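Local atomic coordinates of probable exosome complex exonuclease 1 (Archaeoglobus fulgidus, PDB entry 3M7N), a protein that probably degrades RNA from the 3' end as the catalytic Rrp41 subunit of the archaeal exosome, and probably can also add heteromeric tails to RNA. Residues C43-A54 with A132-A143; K156-A167 with G183-R194. The protein carries 1 engineered substitution. One frame throughout, in Å; residues are numbered along the deposited sequence.

Contact 1. Residues C43-A54 with A132-A143. With nucleotides of chain L.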
loop_
_atom_site.group_PDB
_atom_site.type_symbol
_atom_site.label_atom_id
_atom_site.label_comp_id
_atom_site.label_asym_id
_atom_site.label_seq_id
_atom_site.Cartn_x
_atom_site.Cartn_y
_atom_site.Cartn_z
ATOM N N CYS E 43 -3.536 -5.823 -30.078
ATOM C CA CYS E 43 -3.726 -6.997 -30.894
ATOM C C CYS E 43 -4.823 -7.848 -30.306
ATOM O O CYS E 43 -4.803 -8.131 -29.112
ATOM C CB CYS E 43 -2.422 -7.799 -30.979
ATOM S SG CYS E 43 -2.579 -9.455 -31.744
ATOM N N TYR E 44 -5.791 -8.229 -31.141
ATOM C CA TYR E 44 -6.727 -9.294 -30.787
ATOM C C TYR E 44 -6.282 -10.614 -31.451
ATOM O O TYR E 44 -5.888 -10.638 -32.612
ATOM C CB TYR E 44 -8.175 -8.945 -31.154
ATOM C CG TYR E 44 -9.145 -10.078 -30.878
ATOM C CD1 TYR E 44 -9.583 -10.353 -29.588
ATOM C CD2 TYR E 44 -9.612 -10.877 -31.900
ATOM C CE1 TYR E 44 -10.473 -11.411 -29.334
ATOM C CE2 TYR E 44 -10.493 -11.928 -31.657
ATOM C CZ TYR E 44 -10.914 -12.193 -30.374
ATOM O OH TYR E 44 -11.792 -13.226 -30.134
ATOM N N LEU E 45 -6.328 -11.704 -30.701
ATOM C CA LEU E 45 -5.687 -12.935 -31.115
ATOM C C LEU E 45 -6.547 -14.070 -30.645
ATOM O O LEU E 45 -7.001 -14.086 -29.500
ATOM C CB LEU E 45 -4.315 -13.036 -30.474
ATOM C CG LEU E 45 -3.221 -14.105 -30.642
ATOM C CD1 LEU E 45 -3.708 -15.545 -30.479
ATOM C CD2 LEU E 45 -2.360 -13.898 -31.874
ATOM N N GLU E 46 -6.800 -14.999 -31.554
ATOM C CA GLU E 46 -7.415 -16.260 -31.209
ATOM C C GLU E 46 -6.406 -17.381 -31.463
ATOM O O GLU E 46 -5.532 -17.285 -32.336
ATOM C CB GLU E 46 -8.702 -16.464 -32.009
ATOM C CG GLU E 46 -9.857 -15.576 -31.558
ATOM C CD GLU E 46 -11.092 -15.700 -32.451
ATOM O OE1 GLU E 46 -12.012 -14.860 -32.328
ATOM O OE2 GLU E 46 -11.139 -16.634 -33.287
ATOM N N MET E 47 -6.522 -18.436 -30.680
ATOM C CA MET E 47 -5.614 -19.555 -30.781
ATOM C C MET E 47 -6.370 -20.716 -30.197
ATOM O O MET E 47 -6.422 -20.882 -28.975
ATOM C CB MET E 47 -4.364 -19.265 -29.970
ATOM C CG MET E 47 -3.309 -20.322 -29.999
ATOM S SD MET E 47 -1.772 -19.679 -29.330
ATOM C CE MET E 47 -0.576 -20.869 -29.958
ATOM N N GLY E 48 -6.982 -21.509 -31.067
ATOM C CA GLY E 48 -7.940 -22.495 -30.609
ATOM C C GLY E 48 -9.095 -21.759 -29.944
ATOM O O GLY E 48 -9.602 -20.768 -30.470
ATOM N N LYS E 49 -9.501 -22.227 -28.772
ATOM C CA LYS E 49 -10.589 -21.587 -28.060
ATOM C C LYS E 49 -10.131 -20.406 -27.231
ATOM O O LYS E 49 -10.958 -19.723 -26.627
ATOM C CB LYS E 49 -11.317 -22.588 -27.171
ATOM C CG LYS E 49 -12.094 -23.622 -27.939
ATOM C CD LYS E 49 -12.848 -24.544 -26.992
ATOM C CE LYS E 49 -13.372 -25.765 -27.741
ATOM N NZ LYS E 49 -13.789 -25.402 -29.134
ATOM N N ASN E 50 -8.824 -20.161 -27.191
ATOM C CA ASN E 50 -8.311 -19.001 -26.470
ATOM C C ASN E 50 -8.745 -17.755 -27.182
ATOM O O ASN E 50 -8.664 -17.685 -28.405
ATOM C CB ASN E 50 -6.781 -18.997 -26.400
ATOM C CG ASN E 50 -6.238 -20.027 -25.431
ATOM O OD1 ASN E 50 -6.453 -19.927 -24.218
ATOM N ND2 ASN E 50 -5.532 -21.035 -25.963
ATOM N N LYS E 51 -9.210 -16.768 -26.426
ATOM C CA LYS E 51 -9.458 -15.447 -27.007
ATOM C C LYS E 51 -8.841 -14.403 -26.116
ATOM O O LYS E 51 -9.273 -14.219 -24.986
ATOM C CB LYS E 51 -10.949 -15.175 -27.162
ATOM C CG LYS E 51 -11.668 -16.186 -28.013
ATOM C CD LYS E 51 -13.013 -15.646 -28.481
ATOM C CE LYS E 51 -13.819 -16.746 -29.155
ATOM N NZ LYS E 51 -15.124 -16.208 -29.574
ATOM N N VAL E 52 -7.831 -13.715 -26.625
ATOM C CA VAL E 52 -7.079 -12.802 -25.793
ATOM C C VAL E 52 -6.951 -11.466 -26.470
ATOM O O VAL E 52 -7.064 -11.359 -27.692
ATOM C CB VAL E 52 -5.653 -13.337 -25.513
ATOM C CG1 VAL E 52 -5.711 -14.771 -25.034
ATOM C CG2 VAL E 52 -4.790 -13.231 -26.750
ATOM N N ILE E 53 -6.715 -10.441 -25.661
ATOM C CA ILE E 53 -6.445 -9.112 -26.184
ATOM C C ILE E 53 -5.247 -8.453 -25.476
ATOM O O ILE E 53 -5.064 -8.588 -24.269
ATOM C CB ILE E 53 -7.734 -8.229 -26.187
ATOM C CG1 ILE E 53 -7.448 -6.891 -26.869
ATOM C CG2 ILE E 53 -8.298 -8.056 -24.781
ATOM C CD1 ILE E 53 -8.694 -6.249 -27.455
ATOM N N ALA E 54 -4.410 -7.767 -26.234
ATOM C CA ALA E 54 -3.190 -7.204 -25.682
ATOM C C ALA E 54 -3.151 -5.731 -25.977
ATOM O O ALA E 54 -3.647 -5.285 -27.011
ATOM C CB ALA E 54 -1.944 -7.878 -26.284
ATOM N N ALA E 132 -10.556 -18.689 -22.187
ATOM C CA ALA E 132 -9.377 -19.456 -21.848
ATOM C C ALA E 132 -9.447 -20.879 -22.342
ATOM O O ALA E 132 -10.465 -21.558 -22.220
ATOM C CB ALA E 132 -9.155 -19.445 -20.352
ATOM N N ASP E 133 -8.340 -21.332 -22.899
ATOM C CA ASP E 133 -8.161 -22.750 -23.128
ATOM C C ASP E 133 -6.695 -23.055 -22.857
ATOM O O ASP E 133 -5.967 -22.184 -22.377
ATOM C CB ASP E 133 -8.580 -23.142 -24.543
ATOM C CG ASP E 133 -9.041 -24.580 -24.627
ATOM O OD1 ASP E 133 -10.268 -24.832 -24.585
ATOM O OD2 ASP E 133 -8.167 -25.466 -24.710
ATOM N N ALA E 134 -6.264 -24.281 -23.136
ATOM C CA ALA E 134 -4.869 -24.635 -22.931
ATOM C C ALA E 134 -3.999 -23.668 -23.721
ATOM O O ALA E 134 -4.371 -23.248 -24.806
ATOM C CB ALA E 134 -4.610 -26.081 -23.361
ATOM N N GLY E 135 -2.850 -23.304 -23.167
ATOM C CA GLY E 135 -1.911 -22.464 -23.870
ATOM C C GLY E 135 -2.175 -20.967 -23.827
ATOM O O GLY E 135 -1.503 -20.216 -24.550
ATOM N N SER E 136 -3.119 -20.513 -22.997
ATOM C CA SER E 136 -3.443 -19.075 -22.953
ATOM C C SER E 136 -2.223 -18.181 -22.737
ATOM O O SER E 136 -2.162 -17.067 -23.261
ATOM C CB SER E 136 -4.530 -18.739 -21.921
ATOM O OG SER E 136 -4.123 -19.008 -20.592
ATOM N N ARG E 137 -1.232 -18.669 -22.004
ATOM C CA ARG E 137 -0.023 -17.866 -21.827
ATOM C C ARG E 137 0.749 -17.691 -23.146
ATOM O O ARG E 137 1.337 -16.639 -23.394
ATOM C CB ARG E 137 0.865 -18.410 -20.702
ATOM C CG ARG E 137 1.996 -19.307 -21.152
ATOM C CD ARG E 137 2.665 -19.952 -19.953
ATOM N NE ARG E 137 1.669 -20.577 -19.084
ATOM C CZ ARG E 137 1.938 -21.076 -17.883
ATOM N NH1 ARG E 137 3.177 -21.036 -17.410
ATOM N NH2 ARG E 137 0.978 -21.623 -17.158
ATOM N N THR E 138 0.726 -18.715 -24.003
ATOM C CA THR E 138 1.389 -18.627 -25.313
ATOM C C THR E 138 0.600 -17.686 -26.243
ATOM O O THR E 138 1.178 -16.817 -26.895
ATOM C CB THR E 138 1.634 -20.030 -25.961
ATOM O OG1 THR E 138 0.399 -20.612 -26.406
ATOM C CG2 THR E 138 2.297 -20.975 -24.972
ATOM N N ALA E 139 -0.721 -17.836 -26.254
ATOM C CA ALA E 139 -1.591 -16.885 -26.935
ATOM C C ALA E 139 -1.289 -15.430 -26.550
ATOM O O ALA E 139 -1.085 -14.570 -27.432
ATOM C CB ALA E 139 -3.034 -17.216 -26.688
ATOM N N CYS E 140 -1.213 -15.147 -25.248
ATOM C CA CYS E 140 -0.931 -13.767 -24.805
ATOM C C CYS E 140 0.425 -13.294 -25.266
ATOM O O CYS E 140 0.581 -12.156 -25.707
ATOM C CB CYS E 140 -1.067 -13.622 -23.280
ATOM S SG CYS E 140 -2.757 -13.981 -22.735
ATOM N N LEU E 141 1.424 -14.157 -25.165
ATOM C CA LEU E 141 2.746 -13.755 -25.615
ATOM C C LEU E 141 2.731 -13.408 -27.110
ATOM O O LEU E 141 3.363 -12.428 -27.532
ATOM C CB LEU E 141 3.785 -14.832 -25.310
ATOM C CG LEU E 141 4.364 -14.920 -23.898
ATOM C CD1 LEU E 141 5.204 -16.206 -23.735
ATOM C CD2 LEU E 141 5.179 -13.664 -23.571
ATOM N N ASN E 142 1.990 -14.184 -27.909
ATOM C CA ASN E 142 1.926 -13.879 -29.335
ATOM C C ASN E 142 1.222 -12.564 -29.553
ATOM O O ASN E 142 1.661 -11.748 -30.367
ATOM C CB ASN E 142 1.246 -14.989 -30.158
ATOM C CG ASN E 142 2.097 -16.227 -30.270
ATOM O OD1 ASN E 142 3.304 -16.141 -30.537
ATOM N ND2 ASN E 142 1.488 -17.390 -30.042
ATOM N N ALA E 143 0.122 -12.363 -28.833
ATOM C CA ALA E 143 -0.650 -11.135 -28.995
ATOM C C ALA E 143 0.173 -9.949 -28.526
ATOM O O ALA E 143 0.194 -8.893 -29.167
ATOM C CB ALA E 143 -1.959 -11.223 -28.246
ATOM P P C L 6 -1.871 -24.030 -17.256
ATOM O OP1 C L 6 -1.019 -24.152 -18.463
ATOM O OP2 C L 6 -1.304 -23.407 -16.035
ATOM O "O5'" C L 6 -3.244 -23.292 -17.654
ATOM C "C5'" C L 6 -3.945 -23.758 -18.809
ATOM C "C4'" C L 6 -5.451 -23.606 -18.699
ATOM O "O4'" C L 6 -5.952 -24.093 -17.428
ATOM C "C3'" C L 6 -5.994 -22.187 -18.721
ATOM O "O3'" C L 6 -5.841 -21.609 -20.016
ATOM C "C2'" C L 6 -7.443 -22.498 -18.365
ATOM O "O2'" C L 6 -8.178 -23.078 -19.435
ATOM C "C1'" C L 6 -7.238 -23.519 -17.243
ATOM N N1 C L 6 -7.340 -22.877 -15.905
ATOM C C2 C L 6 -8.614 -22.656 -15.376
ATOM O O2 C L 6 -9.603 -23.014 -16.028
ATOM N N3 C L 6 -8.728 -22.063 -14.163
ATOM C C4 C L 6 -7.632 -21.698 -13.492
ATOM N N4 C L 6 -7.802 -21.115 -12.294
ATOM C C5 C L 6 -6.321 -21.918 -14.023
ATOM C C6 C L 6 -6.222 -22.501 -15.222
#
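The side-chain amide of Asn50 reaches across to the turn before helix 136-150 and bonds to its backbone twice. Its OD1 accepts from Asp133 N at 2.7 Å, the donor standing well above the carbonyl plane, while its ND2 donates a hydrogen bond to Ala134 O at 2.8 Å, with that oxygen lying in the plane of the amide. A third bond of the amide, from ND2 to Met47 O (3.1 Å), runs back to its own hairpin and fixes the rotation of the group. Asparagine suits this buried site because one short side chain both donates and accepts. CG sits beside the backbone N (chi1 -73°), which turns the amide to the turn. Farther along, apolar side chains meet the helix. Met47, extended, lays SD over Ala139, 3.8 Å from its CB, and Leu45 CB and Val52 CG2 converge on Ala143 CB, the former at 3.7 Å. Alanine at these two positions, with only a methyl group, lets the helix lie close to the sheet. This is a beta hairpin, its type II' turn starting at Met47, packed on the helix of the S5-like first domain of the RNase PH family; strand 50-54 runs at 36° to the helix. Arg27 also bonds to Ala134 O, and Lys44 of the neighbouring exonuclease 2 subunit forms a salt bridge with Asp133 OD1. The helix start faces RNA: Ser136 OG, hydrogen-bonded to Tyr79 OH, lies 3.2 Å from O3' of nucleotide C6 of chain L, and the guanidinium edge of Arg137 brings NH2 within 3.1 Å of the phosphate oxygen OP2 of the same nucleotide.

Contact 2. Residues K156-A167 with G183-R194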
loop_
_atom_site.group_PDB
_atom_site.type_symbol
_atom_site.label_atom_id
_atom_site.label_comp_id
_atom_site.label_asym_id
_atom_site.label_seq_id
_atom_site.Cartn_x
_atom_site.Cartn_y
_atom_site.Cartn_z
ATOM N N LYS E 156 14.692 -6.368 -30.792
ATOM C CA LYS E 156 15.701 -7.160 -31.489
ATOM C C LYS E 156 15.039 -7.985 -32.590
ATOM O O LYS E 156 15.613 -8.218 -33.638
ATOM C CB LYS E 156 16.412 -8.103 -30.517
ATOM C CG LYS E 156 17.517 -7.458 -29.707
ATOM C CD LYS E 156 17.988 -8.391 -28.593
ATOM C CE LYS E 156 18.937 -7.683 -27.631
ATOM N NZ LYS E 156 19.387 -8.564 -26.509
ATOM N N GLY E 157 13.822 -8.431 -32.323
ATOM C CA GLY E 157 13.062 -9.205 -33.268
ATOM C C GLY E 157 11.734 -9.532 -32.621
ATOM O O GLY E 157 11.345 -8.908 -31.653
ATOM N N MET E 158 11.047 -10.533 -33.136
ATOM C CA MET E 158 9.735 -10.851 -32.643
ATOM C C MET E 158 9.740 -11.994 -31.640
ATOM O O MET E 158 10.679 -12.783 -31.568
ATOM C CB MET E 158 8.821 -11.167 -33.822
ATOM C CG MET E 158 8.247 -9.903 -34.466
ATOM S SD MET E 158 6.597 -9.699 -33.808
ATOM C CE MET E 158 6.278 -11.433 -33.481
ATOM N N ILE E 159 8.673 -12.075 -30.869
ATOM C CA ILE E 159 8.548 -13.106 -29.884
ATOM C C ILE E 159 7.426 -14.008 -30.355
ATOM O O ILE E 159 6.334 -13.542 -30.665
ATOM C CB ILE E 159 8.220 -12.494 -28.495
ATOM C CG1 ILE E 159 9.468 -11.852 -27.883
ATOM C CG2 ILE E 159 7.675 -13.538 -27.567
ATOM C CD1 ILE E 159 10.594 -12.843 -27.576
ATOM N N THR E 160 7.692 -15.302 -30.423
ATOM C CA THR E 160 6.691 -16.217 -30.923
ATOM C C THR E 160 6.629 -17.417 -29.994
ATOM O O THR E 160 7.651 -17.906 -29.505
ATOM C CB THR E 160 6.998 -16.646 -32.399
ATOM O OG1 THR E 160 7.223 -15.480 -33.209
ATOM C CG2 THR E 160 5.848 -17.474 -32.980
ATOM N N SER E 161 5.436 -17.916 -29.758
ATOM C CA SER E 161 5.273 -18.822 -28.649
ATOM C C SER E 161 4.287 -19.944 -28.951
ATOM O O SER E 161 3.229 -19.703 -29.533
ATOM C CB SER E 161 4.835 -18.001 -27.417
ATOM O OG SER E 161 4.490 -18.831 -26.327
ATOM N N VAL E 162 4.650 -21.165 -28.560
ATOM C CA VAL E 162 3.738 -22.301 -28.548
ATOM C C VAL E 162 4.167 -23.286 -27.471
ATOM O O VAL E 162 5.333 -23.330 -27.094
ATOM C CB VAL E 162 3.824 -23.162 -29.846
ATOM C CG1 VAL E 162 2.434 -23.524 -30.353
ATOM C CG2 VAL E 162 4.667 -22.506 -30.891
ATOM N N ALA E 163 3.238 -24.128 -27.044
ATOM C CA ALA E 163 3.558 -25.225 -26.149
ATOM C C ALA E 163 3.557 -26.551 -26.916
ATOM O O ALA E 163 2.868 -26.706 -27.915
ATOM C CB ALA E 163 2.549 -25.297 -24.996
ATOM N N VAL E 164 4.349 -27.502 -26.442
ATOM C CA VAL E 164 4.250 -28.859 -26.927
ATOM C C VAL E 164 3.724 -29.656 -25.762
ATOM O O VAL E 164 4.187 -29.476 -24.630
ATOM C CB VAL E 164 5.618 -29.419 -27.363
ATOM C CG1 VAL E 164 5.570 -30.944 -27.435
ATOM C CG2 VAL E 164 6.043 -28.816 -28.699
ATOM N N GLY E 165 2.745 -30.512 -26.027
ATOM C CA GLY E 165 2.213 -31.400 -25.014
ATOM C C GLY E 165 2.707 -32.815 -25.233
ATOM O O GLY E 165 3.486 -33.093 -26.138
ATOM N N LYS E 166 2.260 -33.716 -24.379
ATOM C CA LYS E 166 2.564 -35.112 -24.551
ATOM C C LYS E 166 1.310 -35.890 -24.200
ATOM O O LYS E 166 0.784 -35.768 -23.093
ATOM C CB LYS E 166 3.746 -35.538 -23.680
ATOM C CG LYS E 166 4.092 -37.023 -23.823
ATOM C CD LYS E 166 5.339 -37.387 -23.042
ATOM C CE LYS E 166 5.359 -38.835 -22.621
ATOM N NZ LYS E 166 6.586 -39.074 -21.812
ATOM N N ALA E 167 0.827 -36.671 -25.161
ATOM C CA ALA E 167 -0.430 -37.390 -25.020
ATOM C C ALA E 167 -0.284 -38.836 -25.484
ATOM O O ALA E 167 0.252 -39.103 -26.562
ATOM C CB ALA E 167 -1.521 -36.678 -25.796
ATOM N N GLY E 183 -3.066 -35.368 -20.298
ATOM C CA GLY E 183 -1.812 -35.753 -20.927
ATOM C C GLY E 183 -0.693 -36.036 -19.932
ATOM O O GLY E 183 -0.926 -36.161 -18.732
ATOM N N GLU E 184 0.534 -36.133 -20.426
ATOM C CA GLU E 184 1.647 -36.518 -19.574
ATOM C C GLU E 184 2.621 -35.365 -19.344
ATOM O O GLU E 184 3.486 -35.433 -18.461
ATOM C CB GLU E 184 2.395 -37.707 -20.182
ATOM C CG GLU E 184 1.660 -39.037 -20.099
ATOM C CD GLU E 184 0.948 -39.399 -21.390
ATOM O OE1 GLU E 184 1.590 -39.378 -22.465
ATOM O OE2 GLU E 184 -0.262 -39.707 -21.336
ATOM N N ALA E 185 2.494 -34.312 -20.144
ATOM C CA ALA E 185 3.423 -33.205 -20.045
ATOM C C ALA E 185 2.933 -31.966 -20.791
ATOM O O ALA E 185 2.156 -32.063 -21.724
ATOM C CB ALA E 185 4.794 -33.631 -20.539
ATOM N N ASP E 186 3.390 -30.799 -20.363
ATOM C CA ASP E 186 3.012 -29.552 -21.002
ATOM C C ASP E 186 4.205 -28.605 -20.942
ATOM O O ASP E 186 4.780 -28.364 -19.872
ATOM C CB ASP E 186 1.783 -28.955 -20.307
ATOM C CG ASP E 186 1.290 -27.673 -20.973
ATOM O OD1 ASP E 186 0.756 -26.804 -20.258
ATOM O OD2 ASP E 186 1.450 -27.521 -22.202
ATOM N N MET E 187 4.585 -28.063 -22.092
ATOM C CA MET E 187 5.840 -27.338 -22.178
ATOM C C MET E 187 5.785 -26.123 -23.109
ATOM O O MET E 187 6.127 -26.206 -24.293
ATOM C CB MET E 187 6.945 -28.299 -22.589
ATOM C CG MET E 187 8.335 -27.697 -22.586
ATOM S SD MET E 187 9.571 -28.950 -22.979
ATOM C CE MET E 187 11.046 -27.935 -23.016
ATOM N N PRO E 188 5.354 -24.977 -22.560
ATOM C CA PRO E 188 5.315 -23.721 -23.314
ATOM C C PRO E 188 6.711 -23.222 -23.664
ATOM O O PRO E 188 7.605 -23.319 -22.835
ATOM C CB PRO E 188 4.624 -22.744 -22.343
ATOM C CG PRO E 188 4.706 -23.391 -20.992
ATOM C CD PRO E 188 4.674 -24.865 -21.260
ATOM N N PHE E 189 6.884 -22.711 -24.884
ATOM C CA PHE E 189 8.123 -22.047 -25.309
ATOM C C PHE E 189 7.775 -20.677 -25.853
ATOM O O PHE E 189 6.635 -20.422 -26.237
ATOM C CB PHE E 189 8.802 -22.777 -26.489
ATOM C CG PHE E 189 9.173 -24.195 -26.218
ATOM C CD1 PHE E 189 8.216 -25.201 -26.269
ATOM C CD2 PHE E 189 10.493 -24.539 -25.961
ATOM C CE1 PHE E 189 8.573 -26.512 -26.044
ATOM C CE2 PHE E 189 10.851 -25.857 -25.733
ATOM C CZ PHE E 189 9.888 -26.841 -25.780
ATOM N N ALA E 190 8.777 -19.811 -25.938
ATOM C CA ALA E 190 8.691 -18.653 -26.813
ATOM C C ALA E 190 10.093 -18.412 -27.317
ATOM O O ALA E 190 11.062 -18.629 -26.588
ATOM C CB ALA E 190 8.167 -17.443 -26.086
ATOM N N PHE E 191 10.198 -17.968 -28.565
ATOM C CA PHE E 191 11.494 -17.784 -29.192
ATOM C C PHE E 191 11.622 -16.364 -29.703
ATOM O O PHE E 191 10.626 -15.709 -30.012
ATOM C CB PHE E 191 11.668 -18.738 -30.394
ATOM C CG PHE E 191 11.396 -20.187 -30.085
ATOM C CD1 PHE E 191 10.146 -20.732 -30.326
ATOM C CD2 PHE E 191 12.394 -21.008 -29.577
ATOM C CE1 PHE E 191 9.887 -22.069 -30.047
ATOM C CE2 PHE E 191 12.144 -22.343 -29.306
ATOM C CZ PHE E 191 10.896 -22.880 -29.546
ATOM N N LEU E 192 12.860 -15.905 -29.800
ATOM C CA LEU E 192 13.183 -14.748 -30.606
ATOM C C LEU E 192 13.342 -15.194 -32.072
ATOM O O LEU E 192 14.159 -16.075 -32.363
ATOM C CB LEU E 192 14.494 -14.132 -30.119
ATOM C CG LEU E 192 14.998 -13.006 -31.012
ATOM C CD1 LEU E 192 14.086 -11.774 -30.886
ATOM C CD2 LEU E 192 16.449 -12.665 -30.688
ATOM N N ILE E 193 12.538 -14.616 -32.971
ATOM C CA ILE E 193 12.731 -14.761 -34.409
ATOM C C ILE E 193 13.527 -13.574 -34.936
ATOM O O ILE E 193 13.150 -12.419 -34.722
ATOM C CB ILE E 193 11.410 -14.768 -35.198
ATOM C CG1 ILE E 193 10.342 -15.606 -34.500
ATOM C CG2 ILE E 193 11.646 -15.262 -36.623
ATOM C CD1 ILE E 193 10.645 -17.079 -34.450
ATOM N N ARG E 194 14.621 -13.858 -35.631
ATOM C CA ARG E 194 15.469 -12.821 -36.203
ATOM C C ARG E 194 15.931 -13.338 -37.552
ATOM O O ARG E 194 16.230 -14.522 -37.696
ATOM C CB ARG E 194 16.679 -12.550 -35.310
ATOM C CG ARG E 194 17.039 -11.088 -35.180
ATOM C CD ARG E 194 18.523 -10.864 -35.245
ATOM N NE ARG E 194 19.253 -11.420 -34.113
ATOM C CZ ARG E 194 19.730 -10.699 -33.097
ATOM N NH1 ARG E 194 20.393 -11.287 -32.109
ATOM N NH2 ARG E 194 19.546 -9.388 -33.061
#
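Phe189 O is gripped by two groups of the facing strand: Ser161 OG donates to it at 2.7 Å, and Val162 N adds a weak bond at 3.1 Å. The serine hydroxyl can do this because OG lies opposite its own backbone N (chi1 173°), folded down beside the carbonyl carbon and over the neighbouring strand. Around it the chains come close, Ser161 CB lying 3.6 Å from Ala190 CB. These small residues, with Ala163 and Pro188, occupy non-hydrogen-bonded pairs, where a proline costs the ladder between the strands nothing, since its nitrogen is not called on there. The alternate pairs carry the ladder; Phe191 N to Thr160 O, at 2.7 Å, is its shortest backbone bond within the strands. Strands 158-167 and 185-194 are the central pair of the antiparallel four-stranded sheet of the second RNase PH family domain, and the face bearing Thr160, Phe189 and Phe191 is covered by the long helix 212-248. Large apolar side chains fit that face: Phe189 turns the edge of its ring to Val162 O, its CD1 3.5 Å away, while Phe191 lies on Ala226. Thr160 and Ile193 cross obliquely, with CG1 of the isoleucine 3.4 Å from the threonine OG1, which is hydrogen-bonded to Gln233. At one end, Glu184 N closes a nearly straight bond (172°) to Lys166 O. The extended lysine passes the glutamate at about a right angle and forms its salt bridge with Glu214, while Glu184 OE1 bonds to Gly169 N. At the other end Gly157 suits its place because a side chain would run into Ile193 O; Leu192 CD1 also lies 3.6 Å from Gly157 N. Arg194, buried, pairs with Glu199 and with an acidic side chain of another protein chain.

Overall arrangement
From the N terminus, after two short strands and strand 29-33, the chain forms the hairpin of strands 41-47 and 50-60. It then adds strand 74-81, helix 96-110 and strand 122-129 before helix 136-150 returns to that hairpin, closing the long loop of contact 1. Contact 2 follows in series, opening after contact 1 has closed: strand 158-167 comes directly after the helix and pairs with strand 185-194 across a short excursion containing strand 170-173 and helix 177-182. Neither contact nests in or crosses the other. Their centres are about 13 Å apart, and they touch where Asn142 OD1 meets Ser161 N at 2.9 Å, a probable hydrogen bond, joining the first-domain helix to the second-domain sheet.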